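Local coordinates for MHC class I protein (Ginglymostoma cirratum, PDB 6LUP) that probably presents short peptides at the cell surface for recognition by T cells, as an MHC class I heavy chain of the nurse shark, at residues A[77-80]-A[81-84]; A[62-65]-A[66-70]. One frame throughout, in Å; residues are numbered along the deposited sequence.

Contact 1. Residues A[77-80]-A[81-84]; sequences DILS and KRTN
The R82 guanidinium has the CG2 methyl of I78 over one face, 3.8 Å from NE. CD2 of L79 comes to the same group obliquely, 3.8 Å from NH1. I78 and R82 lie side by side and point the same way, as expected one helical turn apart. The arginine chain, extended from CG to NE, carries the guanidinium alongside I78 and obliquely against L79. R82 CG rests 3.4 Å from the carbonyl oxygen of I78. I78 O accepts from R82 N at 3.1 Å, and one residue earlier, K81 N donates to D77 O.

T83 ends the helix: it is the first residue to leave helical backbone angles. Its hydroxyl donates to L79 O, with OG1 2.6 Å from that oxygen. T83 N donates to L79 O at 3.0 Å. The two donors come from opposite faces of the carbonyl plane, so L79 O is gripped twice. With chi1 at 49°, OG1 lies between the backbone N and the carbonyl carbon, and this folds the hydroxyl back over the turn. S80 OG bonds to the carbonyl of I76.

Helix 55-82 is one wall of the class I peptide-binding groove, and this is its C-terminal end. R82 NH1 hydrogen-bonds to W136 O and T140 OG1 of helix 135-146. L79 packs on an apolar side chain of the bound peptide. The side chains of L79, S80 and T83 touch W115 of strand 108-115, and L79 and R82 touch F120 of strand 118-124.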
# COMPACT_ATOMS: atom_id res chain seq x y z
N ASP A 77 9.49 0.80 23.79
CA ASP A 77 10.29 1.04 24.99
C ASP A 77 11.22 -0.12 25.30
O ASP A 77 12.37 0.10 25.69
CB ASP A 77 9.40 1.34 26.20
CG ASP A 77 8.73 2.70 26.12
OD1 ASP A 77 7.65 2.80 25.51
OD2 ASP A 77 9.29 3.67 26.69
N ILE A 78 10.73 -1.34 25.12
CA ILE A 78 11.54 -2.54 25.36
C ILE A 78 12.76 -2.58 24.44
O ILE A 78 13.88 -2.82 24.90
CB ILE A 78 10.70 -3.84 25.22
CG1 ILE A 78 9.66 -3.92 26.35
CG2 ILE A 78 11.60 -5.07 25.26
CD1 ILE A 78 8.57 -4.95 26.11
N LEU A 79 12.54 -2.33 23.15
CA LEU A 79 13.61 -2.43 22.16
C LEU A 79 14.59 -1.26 22.20
O LEU A 79 15.75 -1.41 21.82
CB LEU A 79 13.03 -2.62 20.75
CG LEU A 79 12.34 -3.96 20.48
CD1 LEU A 79 11.78 -4.00 19.07
CD2 LEU A 79 13.28 -5.14 20.71
N SER A 80 14.12 -0.10 22.65
CA SER A 80 14.99 1.05 22.87
C SER A 80 16.02 0.73 23.95
O SER A 80 17.20 1.05 23.80
CB SER A 80 14.18 2.29 23.27
OG SER A 80 13.38 2.74 22.19
N LYS A 81 15.56 0.10 25.02
CA LYS A 81 16.43 -0.34 26.11
C LYS A 81 17.43 -1.38 25.62
O LYS A 81 18.60 -1.35 26.00
CB LYS A 81 15.59 -0.89 27.27
CG LYS A 81 16.37 -1.12 28.55
CD LYS A 81 15.47 -1.55 29.70
CE LYS A 81 16.28 -1.82 30.96
NZ LYS A 81 15.44 -2.37 32.05
N ARG A 82 16.97 -2.30 24.78
CA ARG A 82 17.80 -3.38 24.25
C ARG A 82 18.89 -2.87 23.31
O ARG A 82 19.98 -3.44 23.25
CB ARG A 82 16.95 -4.42 23.53
CG ARG A 82 16.13 -5.31 24.44
CD ARG A 82 15.60 -6.50 23.66
NE ARG A 82 14.57 -7.22 24.40
CZ ARG A 82 13.75 -8.12 23.86
NH1 ARG A 82 13.84 -8.42 22.57
NH2 ARG A 82 12.85 -8.73 24.62
N THR A 83 18.59 -1.81 22.56
CA THR A 83 19.53 -1.24 21.60
C THR A 83 20.21 0.01 22.16
O THR A 83 20.89 0.73 21.43
CB THR A 83 18.83 -0.91 20.27
OG1 THR A 83 17.63 -0.17 20.53
CG2 THR A 83 18.47 -2.17 19.51
N ASN A 84 20.03 0.24 23.46
CA ASN A 84 20.55 1.42 24.16
C ASN A 84 20.20 2.74 23.46
O ASN A 84 20.99 3.69 23.47
CB ASN A 84 22.06 1.30 24.41
CG ASN A 84 22.40 0.24 25.45
OD1 ASN A 84 21.91 0.29 26.59
ND2 ASN A 84 23.24 -0.72 25.07

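Contact 2. Residues A[62-65]-A[66-70]; sequences TQTL and RGWEP
T62 holds CG2 anti to the backbone N (chi1 -69° for OG1), which turns this methyl toward R66 one turn on. R66 is extended from CG to NE and lies alongside. The methyl sits over one face of the guanidinium, 3.3 Å from NE. T64 and W68 repeat the side-by-side pairing: T64 CG2 is 3.8 Å from W68 NE1. The indole also brings CD1 to 3.3 Å from T64 O, obliquely to the ring. L65 CA lies at the ring edge, near its plane.

These turns belong to helix 55-82 of the class I alpha-1 domain, which forms one wall of the peptide groove above the sheet floor. The W68 side faces the groove: NE1 donates to the backbone of the bound peptide, and L65 packs on an apolar peptide side chain. R66 NE hydrogen-bonds to K40 O, and its side chain touches E41 and Y35. T62 OG1 is held by M42 N and W58 O.

A water joins Q63 and R66: it donates to Q63 OE1 at 2.7 Å and accepts a weak bond from R66 NH1. In the backbone, W68 N donates to T64 O at 3.2 Å. E69 N bonds to L65 O at 2.9 Å.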
# COMPACT_ATOMS: atom_id res chain seq x y z
N THR A 62 -12.58 -5.22 17.02
CA THR A 62 -12.18 -4.06 17.81
C THR A 62 -11.39 -4.50 19.05
O THR A 62 -10.33 -3.95 19.34
CB THR A 62 -13.40 -3.19 18.19
OG1 THR A 62 -13.92 -2.55 17.01
CG2 THR A 62 -13.02 -2.12 19.18
N GLN A 63 -11.90 -5.50 19.75
CA GLN A 63 -11.24 -6.03 20.95
C GLN A 63 -9.84 -6.58 20.67
O GLN A 63 -8.91 -6.35 21.44
CB GLN A 63 -12.12 -7.10 21.61
CG GLN A 63 -11.51 -7.73 22.85
CD GLN A 63 -11.34 -6.75 24.00
OE1 GLN A 63 -12.30 -6.11 24.43
NE2 GLN A 63 -10.12 -6.64 24.51
N THR A 64 -9.71 -7.31 19.56
CA THR A 64 -8.43 -7.88 19.15
C THR A 64 -7.39 -6.77 18.99
O THR A 64 -6.27 -6.85 19.52
CB THR A 64 -8.59 -8.65 17.82
OG1 THR A 64 -9.51 -9.73 17.99
CG2 THR A 64 -7.26 -9.19 17.32
N LEU A 65 -7.78 -5.73 18.26
CA LEU A 65 -6.88 -4.62 17.97
C LEU A 65 -6.59 -3.80 19.22
O LEU A 65 -5.50 -3.22 19.35
CB LEU A 65 -7.43 -3.76 16.83
CG LEU A 65 -7.02 -4.13 15.40
CD1 LEU A 65 -5.56 -3.80 15.14
CD2 LEU A 65 -7.29 -5.59 15.07
N ARG A 66 -7.54 -3.77 20.14
CA ARG A 66 -7.32 -3.12 21.43
C ARG A 66 -6.24 -3.81 22.24
O ARG A 66 -5.55 -3.17 23.01
CB ARG A 66 -8.62 -3.02 22.22
CG ARG A 66 -9.44 -1.81 21.83
CD ARG A 66 -10.87 -1.92 22.31
NE ARG A 66 -11.67 -0.80 21.85
CZ ARG A 66 -12.81 -0.42 22.41
NH1 ARG A 66 -13.28 -1.06 23.48
NH2 ARG A 66 -13.47 0.62 21.92
N GLY A 67 -6.10 -5.13 22.06
CA GLY A 67 -5.02 -5.88 22.68
C GLY A 67 -3.68 -5.58 22.02
O GLY A 67 -2.65 -5.50 22.70
N TRP A 68 -3.70 -5.41 20.70
CA TRP A 68 -2.48 -5.12 19.94
C TRP A 68 -1.95 -3.71 20.23
O TRP A 68 -0.74 -3.49 20.18
CB TRP A 68 -2.72 -5.27 18.43
CG TRP A 68 -2.75 -6.69 17.92
CD1 TRP A 68 -3.83 -7.36 17.43
CD2 TRP A 68 -1.64 -7.59 17.83
NE1 TRP A 68 -3.47 -8.63 17.05
CE2 TRP A 68 -2.13 -8.80 17.28
CE3 TRP A 68 -0.28 -7.51 18.16
CZ2 TRP A 68 -1.32 -9.91 17.06
CZ3 TRP A 68 0.53 -8.62 17.94
CH2 TRP A 68 0.01 -9.80 17.39
N GLU A 69 -2.85 -2.78 20.52
CA GLU A 69 -2.51 -1.36 20.65
C GLU A 69 -1.45 -1.06 21.73
O GLU A 69 -0.42 -0.45 21.41
CB GLU A 69 -3.76 -0.50 20.86
CG GLU A 69 -3.47 0.99 20.98
CD GLU A 69 -4.70 1.83 21.26
OE1 GLU A 69 -5.83 1.41 20.90
OE2 GLU A 69 -4.54 2.93 21.83
N PRO A 70 -1.69 -1.47 22.99
CA PRO A 70 -0.66 -1.26 24.00
C PRO A 70 0.61 -2.09 23.74
O PRO A 70 1.72 -1.60 23.98
CB PRO A 70 -1.33 -1.69 25.30
CG PRO A 70 -2.47 -2.56 24.89
CD PRO A 70 -2.93 -1.99 23.59
O HOH W 1 -13.35 -3.77 23.65

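In the fold
Contacts 1 and 2 lie in series on helix 55-82, with contact 2 the earlier along the chain. Their centres are about 22 Å apart and their nearest atoms about 8 Å, so they do not touch. Both have residues within reach of the bound peptide, four in contact 2 and two in contact 1. At the helix end, R82 NH2 makes a long, weak ion pair with the peptide backbone. Their other ties differ: residues 62-70 bond to K40 and M42, residues 77-84 to helix 135-146. The two contacts thus meet the same ligand at separate places along one wall of the groove.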